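Local coordinates for hydrophilic protein, virA protein (Chromobacterium violaceum, PDB 3BO6), which probably acts as a phosphothreonine lyase effector of the SpvC family, irreversibly removing the phosphate from phosphothreonine by beta-elimination, at residues Ile86-Leu100 with Leu162-Tyr176. Residues are numbered along the deposited sequence; the frame is centred on the assembly and turned at random.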
ATOM      1  N   ILE A  86      -6.165   1.564  -0.293  1.00  4.91           N
ATOM      2  CA  ILE A  86      -6.687   2.770   0.342  1.00  4.64           C
ATOM      3  C   ILE A  86      -8.060   3.053  -0.253  1.00  4.79           C
ATOM      4  O   ILE A  86      -8.208   3.102  -1.482  1.00  6.16           O
ATOM      5  CB  ILE A  86      -5.778   3.990   0.110  1.00  4.02           C
ATOM      6  CG1 ILE A  86      -4.322   3.648   0.444  1.00  4.46           C
ATOM      7  CG2 ILE A  86      -6.266   5.180   0.963  1.00  6.50           C
ATOM      8  CD1 ILE A  86      -3.341   4.800   0.182  1.00  7.26           C
ATOM      9  N   SER A  87      -9.069   3.206   0.602  1.00  5.74           N
ATOM     10  CA  SER A  87     -10.447   3.419   0.148  1.00  5.19           C
ATOM     11  C   SER A  87     -10.953   4.800   0.540  1.00  5.55           C
ATOM     12  O   SER A  87     -11.028   5.130   1.735  1.00  6.92           O
ATOM     13  CB  SER A  87     -11.384   2.362   0.747  1.00  6.51           C
ATOM     14  OG  SER A  87     -10.983   1.065   0.368  1.00  5.26           O
ATOM     15  N   VAL A  88     -11.272   5.608  -0.462  1.00  6.57           N
ATOM     16  CA  VAL A  88     -11.945   6.882  -0.231  1.00  6.30           C
ATOM     17  C   VAL A  88     -13.292   6.901  -0.949  1.00  8.22           C
ATOM     18  O   VAL A  88     -13.617   5.990  -1.735  1.00  6.58           O
ATOM     19  CB  VAL A  88     -11.075   8.078  -0.678  1.00  7.01           C
ATOM     20  CG1 VAL A  88      -9.751   8.102   0.086  1.00  7.75           C
ATOM     21  CG2 VAL A  88     -10.837   8.055  -2.188  1.00  7.90           C
ATOM     22  N   GLN A  89     -14.106   7.905  -0.663  1.00  8.35           N
ATOM     23  CA  GLN A  89     -15.371   8.038  -1.377  1.00  7.11           C
ATOM     24  C   GLN A  89     -15.102   8.138  -2.888  1.00  8.05           C
ATOM     25  O   GLN A  89     -14.192   8.850  -3.318  1.00  9.67           O
ATOM     26  CB  GLN A  89     -16.130   9.257  -0.855  1.00  7.75           C
ATOM     27  CG  GLN A  89     -17.646   9.159  -1.015  1.00 16.73           C
ATOM     28  CD  GLN A  89     -18.077   9.510  -2.414  1.00 25.57           C
ATOM     29  OE1 GLN A  89     -17.491  10.388  -3.042  1.00 24.72           O
ATOM     30  NE2 GLN A  89     -19.099   8.822  -2.919  1.00 30.66           N
ATOM     31  N   ARG A  90     -15.897   7.416  -3.678  1.00  8.41           N
ATOM     32  CA  ARG A  90     -15.680   7.291  -5.122  1.00  8.55           C
ATOM     33  C   ARG A  90     -15.431   8.613  -5.850  1.00 10.34           C
ATOM     34  O   ARG A  90     -14.570   8.688  -6.711  1.00 13.96           O
ATOM     35  CB  ARG A  90     -16.862   6.555  -5.759  1.00 10.16           C
ATOM     36  CG  ARG A  90     -16.751   6.335  -7.277  1.00 12.38           C
ATOM     37  CD  ARG A  90     -17.896   5.464  -7.816  1.00 15.09           C
ATOM     38  NE  ARG A  90     -19.216   6.023  -7.516  1.00 14.58           N
ATOM     39  CZ  ARG A  90     -20.341   5.314  -7.525  1.00 21.32           C
ATOM     40  NH1 ARG A  90     -20.310   4.019  -7.827  1.00 20.26           N
ATOM     41  NH2 ARG A  90     -21.499   5.898  -7.245  1.00 22.12           N
ATOM     42  N   GLU A  91     -16.175   9.655  -5.497  1.00  9.07           N
ATOM     43  CA  GLU A  91     -16.050  10.941  -6.183  1.00 11.65           C
ATOM     44  C   GLU A  91     -14.863  11.800  -5.712  1.00 11.17           C
ATOM     45  O   GLU A  91     -14.610  12.884  -6.259  1.00 12.56           O
ATOM     46  CB  GLU A  91     -17.368  11.728  -6.065  1.00 13.75           C
ATOM     47  CG  GLU A  91     -18.495  11.221  -6.987  1.00 19.40           C
ATOM     48  CD  GLU A  91     -19.164   9.942  -6.496  1.00 23.37           C
ATOM     49  OE1 GLU A  91     -19.500   9.862  -5.301  1.00 30.76           O
ATOM     50  OE2 GLU A  91     -19.366   9.014  -7.314  1.00 27.64           O
ATOM     51  N   GLN A  92     -14.140  11.318  -4.700  1.00  8.50           N
ATOM     52  CA  GLN A  92     -13.053  12.088  -4.085  1.00  7.38           C
ATOM     53  C   GLN A  92     -11.639  11.584  -4.436  1.00  6.20           C
ATOM     54  O   GLN A  92     -10.660  12.023  -3.847  1.00  8.39           O
ATOM     55  CB  GLN A  92     -13.234  12.138  -2.558  1.00  9.97           C
ATOM     56  CG  GLN A  92     -14.492  12.905  -2.132  1.00 10.67           C
ATOM     57  CD  GLN A  92     -14.738  12.888  -0.639  1.00 16.98           C
ATOM     58  OE1 GLN A  92     -13.919  12.399   0.125  1.00 17.95           O
ATOM     59  NE2 GLN A  92     -15.891  13.400  -0.220  1.00 25.70           N
ATOM     60  N   VAL A  93     -11.524  10.687  -5.405  1.00  8.76           N
ATOM     61  CA  VAL A  93     -10.202  10.167  -5.752  1.00  7.37           C
ATOM     62  C   VAL A  93      -9.173  11.242  -6.153  1.00  8.20           C
ATOM     63  O   VAL A  93      -8.050  11.217  -5.680  1.00  8.92           O
ATOM     64  CB  VAL A  93     -10.296   9.019  -6.780  1.00  8.51           C
ATOM     65  CG1 VAL A  93      -8.921   8.566  -7.190  1.00  9.61           C
ATOM     66  CG2 VAL A  93     -11.071   7.859  -6.173  1.00 11.04           C
ATOM     67  N   PRO A  94      -9.544  12.200  -7.025  1.00  9.40           N
ATOM     68  CA  PRO A  94      -8.541  13.218  -7.352  1.00  7.68           C
ATOM     69  C   PRO A  94      -8.079  14.010  -6.122  1.00  8.64           C
ATOM     70  O   PRO A  94      -6.890  14.306  -6.007  1.00 10.10           O
ATOM     71  CB  PRO A  94      -9.271  14.120  -8.366  1.00 10.54           C
ATOM     72  CG  PRO A  94     -10.257  13.230  -8.988  1.00 10.73           C
ATOM     73  CD  PRO A  94     -10.739  12.324  -7.872  1.00 12.71           C
ATOM     74  N   GLN A  95      -9.000  14.354  -5.219  1.00  7.71           N
ATOM     75  CA  GLN A  95      -8.640  15.050  -3.990  1.00  9.75           C
ATOM     76  C   GLN A  95      -7.772  14.182  -3.073  1.00  8.54           C
ATOM     77  O   GLN A  95      -6.852  14.677  -2.424  1.00  7.47           O
ATOM     78  CB  GLN A  95      -9.894  15.491  -3.220  1.00 10.07           C
ATOM     79  CG  GLN A  95     -10.772  16.479  -3.941  1.00 19.18           C
ATOM     80  CD  GLN A  95     -11.929  15.810  -4.652  1.00 21.65           C
ATOM     81  OE1 GLN A  95     -11.738  14.935  -5.492  1.00 17.27           O
ATOM     82  NE2 GLN A  95     -13.147  16.222  -4.312  1.00 28.97           N
ATOM     83  N   ALA A  96      -8.066  12.882  -3.003  1.00  6.71           N
ATOM     84  CA  ALA A  96      -7.253  11.961  -2.212  1.00  5.42           C
ATOM     85  C   ALA A  96      -5.850  11.863  -2.789  1.00  7.50           C
ATOM     86  O   ALA A  96      -4.863  11.882  -2.054  1.00  6.12           O
ATOM     87  CB  ALA A  96      -7.899  10.592  -2.145  1.00  8.08           C
ATOM     88  N   PHE A  97      -5.764  11.779  -4.111  1.00  8.40           N
ATOM     89  CA  PHE A  97      -4.463  11.758  -4.763  1.00  5.81           C
ATOM     90  C   PHE A  97      -3.653  13.016  -4.393  1.00  7.29           C
ATOM     91  O   PHE A  97      -2.459  12.936  -4.065  1.00  7.57           O
ATOM     92  CB  PHE A  97      -4.635  11.637  -6.288  1.00  8.00           C
ATOM     93  CG  PHE A  97      -3.338  11.440  -7.028  1.00  5.75           C
ATOM     94  CD1 PHE A  97      -2.938  10.170  -7.404  1.00  7.76           C
ATOM     95  CD2 PHE A  97      -2.532  12.528  -7.355  1.00  6.57           C
ATOM     96  CE1 PHE A  97      -1.748   9.977  -8.080  1.00  6.96           C
ATOM     97  CE2 PHE A  97      -1.328  12.344  -8.041  1.00  6.41           C
ATOM     98  CZ  PHE A  97      -0.944  11.070  -8.412  1.00  8.01           C
ATOM     99  N   GLN A  98      -4.280  14.190  -4.450  1.00  8.12           N
ATOM    100  CA  GLN A  98      -3.597  15.436  -4.086  0.50  9.30           C
ATOM    101  C   GLN A  98      -3.130  15.410  -2.636  1.00  8.55           C
ATOM    102  O   GLN A  98      -2.050  15.899  -2.297  1.00  9.29           O
ATOM    103  CB  GLN A  98      -4.513  16.646  -4.303  0.50 10.09           C
ATOM    104  CG  GLN A  98      -3.879  17.970  -3.904  0.50  9.58           C
ATOM    105  CD  GLN A  98      -2.851  18.459  -4.913  0.50 21.60           C
ATOM    106  OE1 GLN A  98      -2.678  17.867  -5.980  0.50 28.43           O
ATOM    107  NE2 GLN A  98      -2.169  19.552  -4.579  0.50 27.60           N
ATOM    108  N   ALA A  99      -3.953  14.842  -1.758  1.00  8.06           N
ATOM    109  CA  ALA A  99      -3.602  14.781  -0.336  1.00  7.71           C
ATOM    110  C   ALA A  99      -2.441  13.819  -0.058  1.00  7.11           C
ATOM    111  O   ALA A  99      -1.678  14.025   0.875  1.00  8.01           O
ATOM    112  CB  ALA A  99      -4.820  14.394   0.516  1.00  8.41           C
ATOM    113  N   LEU A 100      -2.329  12.762  -0.860  1.00  6.42           N
ATOM    114  CA  LEU A 100      -1.349  11.698  -0.647  1.00  6.49           C
ATOM    115  C   LEU A 100      -0.087  11.791  -1.489  1.00  4.87           C
ATOM    116  O   LEU A 100       0.871  11.074  -1.233  1.00  6.12           O
ATOM    117  CB  LEU A 100      -1.989  10.325  -0.909  1.00  6.61           C
ATOM    118  CG  LEU A 100      -3.122   9.930   0.035  1.00  7.34           C
ATOM    119  CD1 LEU A 100      -3.625   8.529  -0.276  1.00  8.52           C
ATOM    120  CD2 LEU A 100      -2.650  10.034   1.476  1.00 10.08           C
ATOM    121  N   LEU A 162      -0.435   8.111   6.100  1.00  5.97           N
ATOM    122  CA  LEU A 162      -1.427   8.163   5.030  1.00  6.77           C
ATOM    123  C   LEU A 162      -2.796   8.423   5.668  1.00  6.75           C
ATOM    124  O   LEU A 162      -3.569   9.265   5.192  1.00  6.37           O
ATOM    125  CB  LEU A 162      -1.440   6.848   4.233  1.00  6.00           C
ATOM    126  CG  LEU A 162      -0.173   6.520   3.435  1.00  5.81           C
ATOM    127  CD1 LEU A 162      -0.255   5.083   2.916  1.00  8.61           C
ATOM    128  CD2 LEU A 162       0.071   7.497   2.269  1.00  8.32           C
ATOM    129  N   GLU A 163      -3.079   7.706   6.750  1.00  7.83           N
ATOM    130  CA  GLU A 163      -4.336   7.854   7.471  1.00  7.38           C
ATOM    131  C   GLU A 163      -4.465   9.281   7.992  1.00  7.88           C
ATOM    132  O   GLU A 163      -5.517   9.897   7.850  1.00  9.66           O
ATOM    133  CB  GLU A 163      -4.416   6.866   8.648  1.00  6.73           C
ATOM    134  CG  GLU A 163      -4.670   5.414   8.246  1.00  8.70           C
ATOM    135  CD  GLU A 163      -6.146   5.074   8.128  1.00  9.65           C
ATOM    136  OE1 GLU A 163      -6.965   5.621   8.905  1.00 11.26           O
ATOM    137  OE2 GLU A 163      -6.494   4.243   7.259  1.00  7.30           O
ATOM    138  N   SER A 164      -3.410   9.796   8.616  1.00  8.10           N
ATOM    139  CA  SER A 164      -3.482  11.147   9.173  0.50  9.09           C
ATOM    140  C   SER A 164      -3.675  12.207   8.083  1.00  9.09           C
ATOM    141  O   SER A 164      -4.493  13.109   8.253  1.00  8.43           O
ATOM    142  CB  SER A 164      -2.289  11.455  10.093  0.50  8.76           C
ATOM    143  OG  SER A 164      -1.067  11.534   9.383  0.50  8.95           O
ATOM    144  N   ARG A 165      -2.969  12.088   6.961  1.00  6.74           N
ATOM    145  CA  ARG A 165      -3.119  13.051   5.878  1.00  6.74           C
ATOM    146  C   ARG A 165      -4.519  13.000   5.273  1.00  8.07           C
ATOM    147  O   ARG A 165      -5.076  14.037   4.934  1.00  8.52           O
ATOM    148  CB  ARG A 165      -2.068  12.872   4.765  1.00  7.72           C
ATOM    149  CG  ARG A 165      -0.714  13.614   4.957  1.00 10.14           C
ATOM    150  CD  ARG A 165      -0.866  15.122   5.137  1.00 11.14           C
ATOM    151  NE  ARG A 165       0.389  15.839   4.875  1.00 13.04           N
ATOM    152  CZ  ARG A 165       0.725  17.018   5.406  1.00 12.72           C
ATOM    153  NH1 ARG A 165      -0.061  17.616   6.299  1.00 15.77           N
ATOM    154  NH2 ARG A 165       1.873  17.583   5.057  1.00 12.56           N
ATOM    155  N   LEU A 166      -5.096  11.808   5.143  1.00  6.83           N
ATOM    156  CA  LEU A 166      -6.433  11.699   4.559  1.00  7.54           C
ATOM    157  C   LEU A 166      -7.451  12.356   5.462  1.00  8.14           C
ATOM    158  O   LEU A 166      -8.280  13.133   4.994  1.00  7.67           O
ATOM    159  CB  LEU A 166      -6.814  10.242   4.265  1.00  6.47           C
ATOM    160  CG  LEU A 166      -6.027   9.676   3.086  1.00  5.17           C
ATOM    161  CD1 LEU A 166      -6.070   8.139   3.107  1.00  7.30           C
ATOM    162  CD2 LEU A 166      -6.559  10.253   1.744  1.00  6.12           C
ATOM    163  N   SER A 167      -7.353  12.074   6.756  1.00  9.09           N
ATOM    164  CA  SER A 167      -8.276  12.637   7.728  0.50 11.37           C
ATOM    165  C   SER A 167      -8.190  14.156   7.763  1.00 10.03           C
ATOM    166  O   SER A 167      -9.208  14.856   7.669  1.00 13.18           O
ATOM    167  CB  SER A 167      -7.982  12.067   9.112  0.50 11.11           C
ATOM    168  OG  SER A 167      -8.451  10.738   9.214  0.50 18.62           O
ATOM    169  N   GLU A 168      -6.977  14.671   7.877  1.00  8.73           N
ATOM    170  CA  GLU A 168      -6.856  16.123   8.028  1.00 11.97           C
ATOM    171  C   GLU A 168      -7.054  16.881   6.731  1.00  9.46           C
ATOM    172  O   GLU A 168      -7.224  18.097   6.752  1.00 10.40           O
ATOM    173  CB  GLU A 168      -5.537  16.501   8.684  1.00 17.11           C
ATOM    174  CG  GLU A 168      -4.338  16.307   7.812  1.00 15.90           C
ATOM    175  CD  GLU A 168      -3.053  16.481   8.589  1.00 27.61           C
ATOM    176  OE1 GLU A 168      -3.130  16.696   9.822  1.00 31.73           O
ATOM    177  OE2 GLU A 168      -1.973  16.402   7.971  1.00 19.92           O
ATOM    178  N   SER A 169      -7.090  16.161   5.608  1.00 10.46           N
ATOM    179  CA  SER A 169      -7.347  16.768   4.297  1.00 11.26           C
ATOM    180  C   SER A 169      -8.832  16.680   3.935  1.00  7.67           C
ATOM    181  O   SER A 169      -9.243  17.079   2.850  1.00 10.14           O
ATOM    182  CB  SER A 169      -6.491  16.115   3.203  1.00 10.70           C
ATOM    183  OG  SER A 169      -5.100  16.304   3.468  1.00 14.55           O
ATOM    184  N   GLY A 170      -9.636  16.151   4.850  1.00  9.25           N
ATOM    185  CA  GLY A 170     -11.074  16.131   4.646  1.00 10.47           C
ATOM    186  C   GLY A 170     -11.635  15.057   3.725  1.00 11.21           C
ATOM    187  O   GLY A 170     -12.707  15.218   3.164  1.00 14.42           O
ATOM    188  N   LEU A 171     -10.917  13.948   3.566  1.00  8.89           N
ATOM    189  CA  LEU A 171     -11.410  12.873   2.716  1.00  8.01           C
ATOM    190  C   LEU A 171     -12.369  11.981   3.490  1.00  8.65           C
ATOM    191  O   LEU A 171     -12.132  11.679   4.651  1.00  9.71           O
ATOM    192  CB  LEU A 171     -10.244  12.019   2.209  1.00  7.82           C
ATOM    193  CG  LEU A 171      -9.494  12.449   0.945  1.00  9.50           C
ATOM    194  CD1 LEU A 171     -10.457  12.599  -0.237  1.00 10.85           C
ATOM    195  CD2 LEU A 171      -8.674  13.729   1.160  1.00 11.79           C
ATOM    196  N   MET A 172     -13.452  11.568   2.843  1.00  8.77           N
ATOM    197  CA  MET A 172     -14.359  10.576   3.419  0.50 12.18           C
ATOM    198  C   MET A 172     -13.882   9.179   3.051  1.00  9.67           C
ATOM    199  O   MET A 172     -13.415   8.957   1.931  1.00  9.24           O
ATOM    200  CB  MET A 172     -15.775  10.781   2.881  0.50 14.86           C
ATOM    201  CG  MET A 172     -16.513  11.915   3.547  0.50 19.25           C
ATOM    202  SD  MET A 172     -16.610  11.630   5.318  0.50 25.29           S
ATOM    203  CE  MET A 172     -17.488  10.066   5.341  0.50 30.30           C
ATOM    204  N   PRO A 173     -13.993   8.223   3.989  1.00  8.71           N
ATOM    205  CA  PRO A 173     -13.667   6.829   3.657  1.00  9.63           C
ATOM    206  C   PRO A 173     -14.599   6.280   2.584  1.00  7.76           C
ATOM    207  O   PRO A 173     -15.743   6.742   2.458  1.00 11.01           O
ATOM    208  CB  PRO A 173     -13.927   6.085   4.968  1.00  9.49           C
ATOM    209  CG  PRO A 173     -13.664   7.137   6.043  1.00 15.87           C
ATOM    210  CD  PRO A 173     -14.201   8.417   5.439  1.00 14.29           C
ATOM    211  N   GLY A 174     -14.100   5.325   1.810  1.00  6.86           N
ATOM    212  CA  GLY A 174     -14.906   4.628   0.825  1.00  9.02           C
ATOM    213  C   GLY A 174     -15.363   3.284   1.346  1.00  9.68           C
ATOM    214  O   GLY A 174     -15.355   3.029   2.553  1.00 12.03           O
ATOM    215  N   GLN A 175     -15.783   2.420   0.427  1.00  9.96           N
ATOM    216  CA  GLN A 175     -16.189   1.068   0.788  1.00 11.48           C
ATOM    217  C   GLN A 175     -14.978   0.147   0.747  1.00  9.14           C
ATOM    218  O   GLN A 175     -14.433  -0.093  -0.324  1.00  9.55           O
ATOM    219  CB  GLN A 175     -17.229   0.566  -0.211  1.00 14.17           C
ATOM    220  CG  GLN A 175     -18.503   1.386  -0.259  1.00 22.94           C
ATOM    221  CD  GLN A 175     -19.528   0.782  -1.203  1.00 35.99           C
ATOM    222  OE1 GLN A 175     -19.629  -0.441  -1.324  1.00 37.42           O
ATOM    223  NE2 GLN A 175     -20.289   1.636  -1.880  1.00 39.52           N
ATOM    224  N   TYR A 176     -14.554  -0.376   1.898  1.00 10.55           N
ATOM    225  CA  TYR A 176     -13.407  -1.283   1.923  1.00  6.33           C
ATOM    226  C   TYR A 176     -13.757  -2.545   1.122  1.00  7.30           C
ATOM    227  O   TYR A 176     -14.892  -3.027   1.181  1.00  9.41           O
ATOM    228  CB  TYR A 176     -13.089  -1.803   3.332  1.00  9.25           C
ATOM    229  CG  TYR A 176     -12.780  -0.852   4.475  1.00 12.88           C
ATOM    230  CD1 TYR A 176     -11.482  -0.411   4.724  1.00 20.78           C
ATOM    231  CD2 TYR A 176     -13.771  -0.505   5.385  1.00 15.00           C
ATOM    232  CE1 TYR A 176     -11.197   0.411   5.832  1.00 17.52           C
ATOM    233  CE2 TYR A 176     -13.502   0.309   6.482  1.00 22.22           C
ATOM    234  CZ  TYR A 176     -12.217   0.765   6.699  1.00 17.56           C
ATOM    235  OH  TYR A 176     -11.955   1.573   7.793  1.00 17.65           O
TER
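Ser87 O accepts Gly174 N (3.1 Å) and Met172 O accepts Gln89 N (2.9 Å), tying the loop after strand 82-86 to the chain that leaves helix 149-168; between them Val88 forms a single beta bridge with Pro173. The third bond uses a side chain: the amide of Gln92, extended beyond CG, presents a lone pair of OE1 in the carbonyl plane to Met172 N (2.9 Å, 171° at the hydrogen).

The rest of the contact is largely apolar. Leu166 turns CD1 to Ile86 CG2 (3.7 Å), while its CG meets Leu100 CD2 (3.8 Å), the two leucine side chains crossing at about a right angle. With CG anti to the carbonyl carbon (chi1 -86°), Leu171 lies along helix 93-104, CD1 against Gln92 CB and Ala96 CB, CD2 against Ala99 CB. Ser169 meets Ala99, its OG being held by Arg165 O.

A Schellman motif at Gly170 ends helix 149-168 and turns the chain back toward the loop. The axes of segments 93-100 and 162-168, 9.3 Å apart at closest, run at 125° to each other. Phe134 backs Ile86 and Ala96 and Leu136 backs Leu162, which puts both helices on one face of the antiparallel sheet of this alpha/beta lyase fold.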